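Local coordinates for erythrocyte membrane protein 1 (Plasmodium falciparum, PDB 2XU0), which probably binds host cell surface receptors as a parasite adhesin, here in its N-terminal NTS-DBL1 rosetting domain, at residues A[339-343]-A[344-348]; A[365-368]-A[369-373]. The protein carries 10 engineered substitutions. All coordinates share one frame; numbering follows the deposited sequence.

Contact 1. Residues A[339-343]-A[344-348]; sequences RDEQN and KKYCS
D340 and K345 form the hydrogen-bonded pair of a short antiparallel hairpin. D340 N bonds to K345 O at 2.9 Å. K345 N returns a bond to D340 O. K344 N closes the type I turn of 341-344 on E341 O at 3.1 Å. K344 and K345 both face D340, which makes a G1 beta bulge; K344 takes the left-handed backbone conformation (phi 56°) common at this position. N343 N and ND2 bond weakly to the carboxylate of D340, just before the turn.

R339 and Y346 are the non-hydrogen-bonded pair. R339 bends at chi2 and chi3 and lies alongside Y346. Its CD sits 3.5 Å over the centroid of the Y346 ring in a CH-pi contact. The guanidinium stacks flat on the ring, planes 12° apart, with Y346 OH under its centre. A water accepts from R339 NH1 and lies within bonding distance of C347 O; it may steady the guanidinium.

On the other face, D340 CB packs on K345 CB at 3.9 Å. The hairpin directly follows helix 311-338. Y346 also packs on strands 475-477 and 483-485, and K345 touches R372 of helix 371-407.

Contact 2. Residues A[365-368]-A[369-373]; sequences FVDL and DCPRC
The backbone of V366 and D367 is extended; it turns at L368 and leads into helix 371-407. The D367 carboxylate reaches forward to C370. Its OD1 accepts a hydrogen bond from C370 N at 2.9 Å, on the syn side and 31° out of the carboxylate plane. The torsion behind this places CG between the backbone N and the carbonyl carbon (chi1 70°), which swings the group over the chain that follows. OD1 also lies against the C370 side chain, 3.1 Å from C370 CB. D367 OD2 stays near D369, 3.7 Å from D369 CB. The two carboxylates are steeply turned against each other, and their like charges probably repel mildly.

This is the entry of a loop into helix 371-407, one of the long helices of the C-terminal Duffy-binding-like subdomain. D367 binds a backbone N-H three residues ahead, where the chain enters the helix. The next bonds also span three residues: R372 N to D369 O, and C373 N to C370 O. A proline such as P371, which has no N-H to give, is compatible with the first turn of a helix.

The P371 ring lies over the loop. Its CD is 3.2 Å from D367 O and 3.4 Å from L368 O, while V366 CG1 reaches P371 CG at 3.9 Å on the surface. R372 folds back at chi3, and its NH1 forms a salt bridge with D369 OD1 at 3.5 Å. R372 NE has a long, weak ion pair with E337 of helix 311-338.

Helix 311-338 leads straight into contact 1, where the chain reverses in a tight hairpin. A longer loop follows, then contact 2 turns the chain into helix 371-407. The two contacts are in series: neither encloses nor crosses the other. Their centres lie 11 Å apart, yet they are covalently joined. The C347-C370 disulfide closes the loop between hairpin and turn. C373 is bonded to C338, just before the hairpin, so the end of one long helix is tied to the start of the other. C347 CB also packs on C373 CB, and K345 makes a weak, long ion pair with D369.

Contact 1. Residues A[339-343]-A[344-348]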
# COMPACT_ATOMS: atom_id res chain seq x y z
N ARG A 339 3.16 -31.68 2.57
CA ARG A 339 2.14 -32.52 1.96
C ARG A 339 2.32 -32.60 0.46
O ARG A 339 2.34 -31.58 -0.24
CB ARG A 339 0.73 -31.98 2.29
CG ARG A 339 -0.34 -33.06 2.48
CD ARG A 339 -0.86 -33.05 3.90
NE ARG A 339 -2.22 -32.53 4.02
CZ ARG A 339 -2.74 -32.03 5.13
NH1 ARG A 339 -2.02 -31.96 6.24
NH2 ARG A 339 -4.00 -31.59 5.15
N ASP A 340 2.47 -33.84 -0.02
CA ASP A 340 2.54 -34.24 -1.43
C ASP A 340 1.91 -35.65 -1.46
O ASP A 340 2.62 -36.65 -1.31
CB ASP A 340 4.00 -34.21 -1.96
CG ASP A 340 4.12 -34.24 -3.48
OD1 ASP A 340 3.27 -34.89 -4.14
OD2 ASP A 340 5.08 -33.63 -4.01
N GLU A 341 0.57 -35.69 -1.53
CA GLU A 341 -0.21 -36.94 -1.51
C GLU A 341 0.18 -37.94 -2.60
O GLU A 341 0.31 -39.13 -2.31
CB GLU A 341 -1.72 -36.67 -1.48
CG GLU A 341 -2.21 -36.06 -0.17
CD GLU A 341 -3.70 -36.12 0.11
OE1 GLU A 341 -4.49 -36.32 -0.85
OE2 GLU A 341 -4.08 -35.96 1.29
N GLN A 342 0.41 -37.44 -3.84
CA GLN A 342 0.82 -38.21 -5.02
C GLN A 342 2.15 -38.93 -4.79
O GLN A 342 2.32 -40.06 -5.25
CB GLN A 342 0.91 -37.28 -6.25
CG GLN A 342 0.81 -38.02 -7.59
CD GLN A 342 0.72 -37.07 -8.77
OE1 GLN A 342 -0.22 -36.28 -8.89
NE2 GLN A 342 1.68 -37.16 -9.68
N ASN A 343 3.08 -38.26 -4.09
CA ASN A 343 4.40 -38.79 -3.75
C ASN A 343 4.47 -39.35 -2.31
O ASN A 343 5.55 -39.48 -1.74
CB ASN A 343 5.49 -37.75 -4.03
CG ASN A 343 5.75 -37.53 -5.50
OD1 ASN A 343 6.07 -38.46 -6.25
ND2 ASN A 343 5.63 -36.29 -5.94
N LYS A 344 3.28 -39.70 -1.75
CA LYS A 344 3.11 -40.31 -0.42
C LYS A 344 3.72 -39.54 0.78
O LYS A 344 4.03 -40.14 1.81
CB LYS A 344 3.53 -41.81 -0.44
CG LYS A 344 2.66 -42.69 -1.35
CD LYS A 344 3.10 -44.15 -1.37
CE LYS A 344 2.53 -44.98 -0.24
NZ LYS A 344 2.94 -46.40 -0.33
N LYS A 345 3.88 -38.22 0.64
CA LYS A 345 4.40 -37.34 1.68
C LYS A 345 3.25 -36.70 2.45
O LYS A 345 2.41 -36.00 1.87
CB LYS A 345 5.30 -36.25 1.08
CG LYS A 345 5.91 -35.29 2.11
CD LYS A 345 6.48 -33.99 1.47
CE LYS A 345 7.69 -34.17 0.57
NZ LYS A 345 8.78 -34.93 1.24
N TYR A 346 3.23 -36.94 3.76
CA TYR A 346 2.26 -36.41 4.71
C TYR A 346 2.97 -36.32 6.05
O TYR A 346 3.07 -37.29 6.82
CB TYR A 346 0.99 -37.27 4.79
CG TYR A 346 -0.26 -36.56 5.29
CD1 TYR A 346 -1.45 -36.62 4.58
CD2 TYR A 346 -0.28 -35.93 6.53
CE1 TYR A 346 -2.62 -36.02 5.06
CE2 TYR A 346 -1.43 -35.31 7.02
CZ TYR A 346 -2.61 -35.37 6.28
OH TYR A 346 -3.75 -34.76 6.76
N CYS A 347 3.48 -35.12 6.32
CA CYS A 347 4.22 -34.79 7.53
C CYS A 347 3.34 -33.95 8.48
O CYS A 347 2.26 -33.48 8.09
CB CYS A 347 5.48 -34.03 7.14
SG CYS A 347 6.49 -34.88 5.88
N SER A 348 3.83 -33.75 9.70
CA SER A 348 3.22 -32.89 10.71
C SER A 348 4.22 -31.75 11.02
O SER A 348 5.41 -31.86 10.65
CB SER A 348 2.92 -33.68 11.97
OG SER A 348 4.07 -33.87 12.79
O HOH W 1 0.92 -32.15 6.29

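Contact 2. Residues A[365-368]-A[369-373]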
# COMPACT_ATOMS: atom_id res chain seq x y z
N PHE A 365 6.99 -41.83 14.46
CA PHE A 365 8.03 -42.13 13.49
C PHE A 365 8.43 -40.88 12.73
O PHE A 365 7.62 -40.28 12.01
CB PHE A 365 7.70 -43.29 12.55
CG PHE A 365 8.88 -43.69 11.69
CD1 PHE A 365 9.90 -44.47 12.20
CD2 PHE A 365 8.97 -43.25 10.37
CE1 PHE A 365 10.99 -44.83 11.41
CE2 PHE A 365 10.06 -43.61 9.58
CZ PHE A 365 11.06 -44.41 10.10
N VAL A 366 9.70 -40.50 12.90
CA VAL A 366 10.29 -39.34 12.25
C VAL A 366 11.20 -39.88 11.16
O VAL A 366 12.24 -40.46 11.48
CB VAL A 366 11.05 -38.42 13.27
CG1 VAL A 366 11.73 -37.25 12.57
CG2 VAL A 366 10.13 -37.93 14.38
N ASP A 367 10.81 -39.72 9.88
CA ASP A 367 11.63 -40.11 8.73
C ASP A 367 12.65 -38.96 8.48
O ASP A 367 12.81 -38.08 9.33
CB ASP A 367 10.75 -40.40 7.49
CG ASP A 367 10.08 -39.18 6.86
OD1 ASP A 367 9.93 -38.16 7.56
OD2 ASP A 367 9.76 -39.24 5.64
N LEU A 368 13.32 -38.97 7.34
CA LEU A 368 14.32 -37.94 7.07
C LEU A 368 13.79 -36.77 6.26
O LEU A 368 14.39 -35.69 6.31
CB LEU A 368 15.61 -38.54 6.49
CG LEU A 368 16.21 -39.69 7.32
CD1 LEU A 368 16.81 -40.69 6.46
CD2 LEU A 368 17.20 -39.20 8.38
N ASP A 369 12.64 -36.95 5.57
CA ASP A 369 12.02 -35.86 4.81
C ASP A 369 11.19 -34.92 5.71
O ASP A 369 11.31 -33.70 5.57
CB ASP A 369 11.18 -36.41 3.64
CG ASP A 369 11.98 -37.13 2.56
OD1 ASP A 369 13.23 -37.09 2.62
OD2 ASP A 369 11.35 -37.74 1.67
N CYS A 370 10.38 -35.47 6.63
CA CYS A 370 9.50 -34.70 7.52
C CYS A 370 10.12 -33.66 8.46
O CYS A 370 9.50 -32.61 8.61
CB CYS A 370 8.44 -35.55 8.18
SG CYS A 370 7.32 -36.36 7.01
N PRO A 371 11.38 -33.82 8.97
CA PRO A 371 12.00 -32.70 9.72
C PRO A 371 12.00 -31.38 8.93
O PRO A 371 11.88 -30.35 9.55
CB PRO A 371 13.42 -33.20 10.00
CG PRO A 371 13.29 -34.70 10.02
CD PRO A 371 12.30 -34.98 8.92
N ARG A 372 12.05 -31.42 7.57
CA ARG A 372 11.98 -30.23 6.71
C ARG A 372 10.60 -29.52 6.81
O ARG A 372 10.53 -28.30 6.61
CB ARG A 372 12.27 -30.57 5.24
CG ARG A 372 13.65 -31.13 4.97
CD ARG A 372 14.06 -30.99 3.51
NE ARG A 372 13.19 -31.73 2.58
CZ ARG A 372 13.35 -33.01 2.26
NH1 ARG A 372 14.32 -33.73 2.80
NH2 ARG A 372 12.52 -33.58 1.39
N CYS A 373 9.50 -30.29 7.07
CA CYS A 373 8.16 -29.74 7.29
C CYS A 373 8.22 -28.93 8.57
O CYS A 373 7.78 -27.79 8.58
CB CYS A 373 7.09 -30.82 7.37
SG CYS A 373 5.44 -30.19 7.79